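Side-chain contacts in putative streptothricin acetyltransferase (Bacillus anthracis, PDB 3PP9), which probably transfers the acetyl group of acetyl coenzyme A to streptothricin, as a member of the GNAT acetyltransferase family: residues R9-T13 against N14-N18; L115-G118 against K119-A123. All coordinates share one frame; numbering follows the deposited sequence.

In the fold
Both contacts are local: contact 1 (residues 9-18) is the turn at the end of strand 7-10, contact 2 (residues 115-123) the first turns of helix 117-131. Contact 1 lies at the sheet margin, where strand 7-10, the outermost of the large mixed sheet within this chain, gives way to a short 3-10 turn tied by an Arg9-Asp15 salt bridge. Contact 2 follows strand 101-108 and holds the phosphates of acetyl coenzyme A. Their centres lie 19 Å apart and their nearest atoms about 7 Å, without touching. Contact 2 is nearer the middle of the chain, about 11 Å from its centre against 20 Å for contact 1, and belongs directly to the cofactor pocket.

Contact 1. Residues R9-T13 against N14-N18; sequences RELET and NDLDN
Asp15 N donates to Glu12 O at 2.9 Å and Leu16 N to Thr13 O at 3.0 Å, two successive bonds three residues apart that curl the chain just after strand 7-10 ends. The carboxylate of Asp15 swings back across this turn to meet Arg9 end-on. Arg9 NH1 reaches Asp15 OD2 at 2.8 Å, and NH2 reaches Asp15 OD1 at 2.9 Å along a nearly straight N-H (174°). The two flat groups are tilted by just 26°, and both oxygens are approached on their syn sides. Arg9 CG stands between the backbone N and the carbonyl carbon (chi1 63°), and the chain then runs extended to NE, which carries the guanidinium forward to the turn. Its NH1 also bonds to Glu10 O, fixing the rotation of the group further. Asp15 OD2 takes a second donor, Glu12 N at 2.9 Å, from above the carboxylate plane. Glu12 OE2 pairs with Arg9 by charge alone, lying well out of the guanidinium plane with no N-H pointing at it. Glu12 OE1 is 4.5 Å from Asp15 OD1, and one water donates to both oxygens, which probably eases their repulsion. On the apolar side, Leu11 CD1 rests 3.7 Å from Asp15 CB, while Leu11 and Leu16 approach through their CD2 methyls. Ile80 of strand 76-83 touches both Arg9 and Asp15. This is a 3-10 turn at the end of strand 7-10, outermost in the sheet of this chain, locked by a three-residue salt-bridge network in which an aspartate accepts the backbone N-H three residues before it.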
loop_
_atom_site.group_PDB
_atom_site.type_symbol
_atom_site.label_atom_id
_atom_site.label_comp_id
_atom_site.label_asym_id
_atom_site.label_seq_id
_atom_site.Cartn_x
_atom_site.Cartn_y
_atom_site.Cartn_z
ATOM N N ARG A 9 0.974 3.262 -27.990
ATOM C CA ARG A 9 1.427 4.656 -27.882
ATOM C C ARG A 9 0.752 5.372 -26.728
ATOM O O ARG A 9 -0.242 4.922 -26.207
ATOM C CB ARG A 9 1.202 5.487 -29.149
ATOM C CG ARG A 9 -0.254 5.688 -29.584
ATOM C CD ARG A 9 -0.358 6.883 -30.561
ATOM N NE ARG A 9 -1.716 7.049 -31.047
ATOM C CZ ARG A 9 -2.702 7.634 -30.368
ATOM N NH1 ARG A 9 -2.529 8.058 -29.129
ATOM N NH2 ARG A 9 -3.914 7.729 -30.916
ATOM N N GLU A 10 1.325 6.499 -26.337
ATOM C CA GLU A 10 0.806 7.305 -25.246
ATOM C C GLU A 10 -0.572 7.880 -25.578
ATOM O O GLU A 10 -0.821 8.374 -26.712
ATOM C CB GLU A 10 1.792 8.438 -24.917
ATOM C CG GLU A 10 1.387 9.338 -23.763
ATOM C CD GLU A 10 2.456 10.405 -23.464
ATOM O OE1 GLU A 10 3.513 10.395 -24.109
ATOM O OE2 GLU A 10 2.235 11.226 -22.555
ATOM N N LEU A 11 -1.447 7.829 -24.585
ATOM C CA LEU A 11 -2.807 8.362 -24.696
ATOM C C LEU A 11 -2.744 9.876 -24.933
ATOM O O LEU A 11 -1.928 10.578 -24.327
ATOM C CB LEU A 11 -3.576 8.105 -23.398
ATOM C CG LEU A 11 -5.037 8.564 -23.372
ATOM C CD1 LEU A 11 -5.844 7.699 -24.272
ATOM C CD2 LEU A 11 -5.559 8.477 -21.952
ATOM N N GLU A 12 -3.645 10.365 -25.790
ATOM C CA GLU A 12 -3.757 11.789 -26.149
ATOM C C GLU A 12 -5.156 12.274 -25.826
ATOM O O GLU A 12 -6.104 11.499 -25.817
ATOM C CB GLU A 12 -3.504 11.961 -27.664
ATOM C CG GLU A 12 -2.101 11.540 -28.113
ATOM C CD GLU A 12 -1.914 11.458 -29.635
ATOM O OE1 GLU A 12 -2.838 11.814 -30.415
ATOM O OE2 GLU A 12 -0.819 11.009 -30.042
ATOM N N THR A 13 -5.281 13.568 -25.577
ATOM C CA THR A 13 -6.568 14.166 -25.292
ATOM C C THR A 13 -7.581 13.811 -26.382
ATOM O O THR A 13 -8.717 13.444 -26.100
ATOM C CB THR A 13 -6.426 15.685 -25.211
ATOM O OG1 THR A 13 -5.529 16.030 -24.143
ATOM C CG2 THR A 13 -7.781 16.314 -24.972
ATOM N N ASN A 14 -7.138 13.883 -27.631
ATOM C CA ASN A 14 -7.988 13.598 -28.773
ATOM C C ASN A 14 -8.489 12.129 -28.836
ATOM O O ASN A 14 -9.388 11.821 -29.609
ATOM C CB ASN A 14 -7.310 14.090 -30.083
ATOM C CG ASN A 14 -7.146 15.646 -30.154
ATOM O OD1 ASN A 14 -6.368 16.166 -30.979
ATOM N ND2 ASN A 14 -7.854 16.374 -29.289
ATOM N N ASP A 15 -7.936 11.229 -28.015
ATOM C CA ASP A 15 -8.385 9.838 -27.961
ATOM C C ASP A 15 -9.548 9.636 -26.994
ATOM O O ASP A 15 -10.231 8.621 -27.057
ATOM C CB ASP A 15 -7.264 8.910 -27.425
ATOM C CG ASP A 15 -6.039 8.869 -28.317
ATOM O OD1 ASP A 15 -6.191 8.897 -29.557
ATOM O OD2 ASP A 15 -4.911 8.731 -27.766
ATOM N N LEU A 16 -9.751 10.580 -26.080
ATOM C CA LEU A 16 -10.777 10.424 -25.028
ATOM C C LEU A 16 -12.207 10.098 -25.448
ATOM O O LEU A 16 -12.904 9.372 -24.739
ATOM C CB LEU A 16 -10.748 11.625 -24.066
ATOM C CG LEU A 16 -9.439 11.768 -23.279
ATOM C CD1 LEU A 16 -9.414 13.058 -22.465
ATOM C CD2 LEU A 16 -9.213 10.538 -22.381
ATOM N N ASP A 17 -12.650 10.637 -26.582
ATOM C CA ASP A 17 -14.007 10.375 -27.077
ATOM C C ASP A 17 -14.059 9.178 -28.029
ATOM O O ASP A 17 -15.137 8.646 -28.304
ATOM C CB ASP A 17 -14.580 11.614 -27.764
ATOM C CG ASP A 17 -14.791 12.771 -26.803
ATOM O OD1 ASP A 17 -14.716 12.550 -25.574
ATOM O OD2 ASP A 17 -15.054 13.897 -27.275
ATOM N N ASN A 18 -12.896 8.758 -28.526
ATOM C CA ASN A 18 -12.787 7.614 -29.436
ATOM C C ASN A 18 -12.474 6.371 -28.610
ATOM O O ASN A 18 -12.107 5.313 -29.149
ATOM C CB ASN A 18 -11.592 7.806 -30.383
ATOM C CG ASN A 18 -11.675 9.082 -31.210
ATOM O OD1 ASN A 18 -12.758 9.649 -31.408
ATOM N ND2 ASN A 18 -10.523 9.527 -31.726
HETATM O O HOH W 1 -5.537 11.404 -30.840
#

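Contact 2. Residues L115-G118 against K119-A123; sequences LGVG and KRLIA. With ACO (acetyl coenzyme *a), chain D.
Gly116 to Lys119 form a phosphate-binding helix start, the coenzyme A pyrophosphate site of the GNAT fold, with Gly116 as N-cap of helix 117-131 in the beta-alpha-beta unit built from strands 101-108 and 136-142. The two glycines fit the family's R/Q-x-x-G-x-G/A signature. Three backbone N-H groups point at the pyrophosphate of the acetyl coenzyme A: Gly116 N bonds to O1A, Gly118 N to O5A and Lys119 N to O2A, each at 2.8 Å. The first and third thus grip oxygens of one phosphorus, P1A, and the second an oxygen of P2A, while the positive end of the helix dipole probably adds to the pull on the anion. Gly116 takes a positive phi (85°), a left-handed conformation that glycine adopts readily, and Gly118 has no side chain to hold the pyrophosphate off. Behind the cap the first helical turns close with Arg120 N on Gly116 O, Leu121 N on Val117 O and Ile122 N on Gly118 O. Val117 CG1 meets Leu121 CD1 at 4.3 Å along one face, and these residues pack with Ile122 onto strands 86-95 and 101-108, seating the helix on the sheet. Thr114 N and Val108 N also bond the cofactor. Lys119 starts with CG anti to the backbone N (chi1 180°) and runs extended until a bend at chi3 (-65°) turns its end toward the ribose phosphate, where Lys119 NZ lies 2.5 Å from O7A of the cofactor, too short for the exact length to be trusted.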
loop_
_atom_site.group_PDB
_atom_site.type_symbol
_atom_site.label_atom_id
_atom_site.label_comp_id
_atom_site.label_asym_id
_atom_site.label_seq_id
_atom_site.Cartn_x
_atom_site.Cartn_y
_atom_site.Cartn_z
ATOM N N LEU A 115 -3.143 -13.296 -26.737
ATOM C CA LEU A 115 -2.528 -13.052 -28.053
ATOM C C LEU A 115 -1.320 -12.104 -28.000
ATOM O O LEU A 115 -0.887 -11.581 -29.039
ATOM C CB LEU A 115 -3.590 -12.520 -29.026
ATOM C CG LEU A 115 -4.750 -13.491 -29.280
ATOM C CD1 LEU A 115 -5.835 -12.822 -30.135
ATOM C CD2 LEU A 115 -4.284 -14.810 -29.910
ATOM N N GLY A 116 -0.756 -11.925 -26.807
ATOM C CA GLY A 116 0.445 -11.120 -26.599
ATOM C C GLY A 116 0.345 -9.622 -26.406
ATOM O O GLY A 116 1.368 -8.936 -26.243
ATOM N N VAL A 117 -0.868 -9.088 -26.409
ATOM C CA VAL A 117 -1.060 -7.653 -26.259
ATOM C C VAL A 117 -0.602 -7.159 -24.878
ATOM O O VAL A 117 0.101 -6.144 -24.751
ATOM C CB VAL A 117 -2.518 -7.252 -26.547
ATOM C CG1 VAL A 117 -2.692 -5.754 -26.342
ATOM C CG2 VAL A 117 -2.906 -7.623 -27.960
ATOM N N GLY A 118 -0.969 -7.884 -23.843
ATOM C CA GLY A 118 -0.574 -7.524 -22.480
ATOM C C GLY A 118 0.941 -7.458 -22.317
ATOM O O GLY A 118 1.469 -6.523 -21.697
ATOM N N LYS A 119 1.647 -8.447 -22.850
ATOM C CA LYS A 119 3.108 -8.432 -22.750
ATOM C C LYS A 119 3.697 -7.195 -23.415
ATOM O O LYS A 119 4.698 -6.636 -22.936
ATOM C CB LYS A 119 3.704 -9.700 -23.374
ATOM C CG LYS A 119 5.219 -9.756 -23.312
ATOM C CD LYS A 119 5.780 -11.041 -23.950
ATOM C CE LYS A 119 5.372 -12.301 -23.208
ATOM N NZ LYS A 119 6.052 -13.510 -23.768
ATOM N N ARG A 120 3.114 -6.778 -24.540
ATOM C CA ARG A 120 3.589 -5.577 -25.255
ATOM C C ARG A 120 3.332 -4.322 -24.405
ATOM O O ARG A 120 4.128 -3.397 -24.405
ATOM C CB ARG A 120 2.926 -5.447 -26.633
ATOM C CG ARG A 120 3.415 -6.415 -27.677
ATOM C CD ARG A 120 4.756 -5.967 -28.247
ATOM N NE ARG A 120 4.622 -4.641 -28.865
ATOM C CZ ARG A 120 4.227 -4.410 -30.117
ATOM N NH1 ARG A 120 3.931 -5.413 -30.943
ATOM N NH2 ARG A 120 4.130 -3.157 -30.550
ATOM N N LEU A 121 2.214 -4.288 -23.679
ATOM C CA LEU A 121 1.919 -3.143 -22.804
ATOM C C LEU A 121 2.956 -3.080 -21.666
ATOM O O LEU A 121 3.439 -1.998 -21.343
ATOM C CB LEU A 121 0.489 -3.170 -22.290
ATOM C CG LEU A 121 -0.570 -2.844 -23.324
ATOM C CD1 LEU A 121 -1.957 -3.296 -22.849
ATOM C CD2 LEU A 121 -0.604 -1.363 -23.649
ATOM N N ILE A 122 3.289 -4.233 -21.102
ATOM C CA ILE A 122 4.282 -4.338 -20.038
ATOM C C ILE A 122 5.642 -3.877 -20.575
ATOM O O ILE A 122 6.364 -3.133 -19.913
ATOM C CB ILE A 122 4.358 -5.769 -19.451
ATOM C CG1 ILE A 122 3.083 -6.111 -18.678
ATOM C CG2 ILE A 122 5.565 -5.924 -18.502
ATOM C CD1 ILE A 122 2.804 -5.244 -17.449
ATOM N N ALA A 123 5.999 -4.294 -21.791
ATOM C CA ALA A 123 7.274 -3.873 -22.360
ATOM C C ALA A 123 7.343 -2.357 -22.436
ATOM O O ALA A 123 8.374 -1.752 -22.107
ATOM C CB ALA A 123 7.481 -4.483 -23.721
HETATM N N1A ACO D . -3.458 -18.102 -17.585
HETATM C C2A ACO D . -2.170 -18.474 -17.706
HETATM N N3A ACO D . -1.259 -17.753 -18.377
HETATM C C4A ACO D . -1.624 -16.588 -18.972
HETATM C C5A ACO D . -3.016 -16.141 -18.892
HETATM C C6A ACO D . -3.954 -16.984 -18.154
HETATM N N6A ACO D . -5.243 -16.603 -18.058
HETATM N N7A ACO D . -3.112 -14.989 -19.566
HETATM C C8A ACO D . -1.880 -14.713 -20.049
HETATM N N9A ACO D . -0.997 -15.662 -19.686
HETATM C C1B ACO D . 0.423 -15.754 -20.063
HETATM C C2B ACO D . 0.468 -16.114 -21.549
HETATM O O2B ACO D . 0.363 -17.515 -21.840
HETATM C C3B ACO D . 1.782 -15.533 -21.997
HETATM O O3B ACO D . 2.814 -16.476 -21.740
HETATM P P3B ACO D . 4.023 -16.747 -22.763
HETATM O O7A ACO D . 4.753 -15.423 -22.849
HETATM O O8A ACO D . 3.318 -17.160 -24.030
HETATM O O9A ACO D . 4.784 -17.847 -22.051
HETATM C C4B ACO D . 1.962 -14.324 -21.100
HETATM O O4B ACO D . 1.142 -14.532 -19.939
HETATM C C5B ACO D . 1.566 -13.040 -21.818
HETATM O O5B ACO D . 0.153 -13.061 -22.033
HETATM P P1A ACO D . -0.547 -11.990 -22.998
HETATM O O1A ACO D . -1.253 -12.715 -24.121
HETATM O O2A ACO D . 0.484 -10.950 -23.324
HETATM O O3A ACO D . -1.638 -11.386 -21.967
HETATM P P2A ACO D . -3.015 -10.671 -22.340
HETATM O O4A ACO D . -4.049 -11.757 -22.275
HETATM O O5A ACO D . -2.919 -9.824 -23.579
HETATM O O6A ACO D . -3.212 -9.630 -21.119
HETATM C CBP ACO D . -4.184 -9.308 -18.944
HETATM C CCP ACO D . -3.132 -10.043 -19.764
HETATM C CDP ACO D . -3.993 -9.660 -17.475
HETATM C CEP ACO D . -4.023 -7.803 -19.147
HETATM C CAP ACO D . -5.588 -9.721 -19.404
HETATM O OAP ACO D . -5.835 -11.097 -19.008
HETATM C C9P ACO D . -6.694 -8.893 -18.815
HETATM O O9P ACO D . -6.972 -7.807 -19.260
HETATM N N8P ACO D . -7.388 -9.387 -17.781
HETATM C C7P ACO D . -8.524 -8.689 -17.173
HETATM C C6P ACO D . -8.138 -7.438 -16.428
HETATM C C5P ACO D . -7.135 -7.791 -15.367
HETATM O O5P ACO D . -7.253 -8.792 -14.685
HETATM N N4P ACO D . -6.123 -6.966 -15.212
HETATM C C3P ACO D . -5.073 -7.149 -14.228
HETATM C C2P ACO D . -5.629 -6.646 -12.896
HETATM S S1P ACO D . -4.334 -6.277 -11.730
HETATM C C ACO D . -3.781 -4.772 -12.261
HETATM O O ACO D . -4.261 -4.251 -13.245
HETATM C CH3 ACO D . -2.682 -4.105 -11.508
#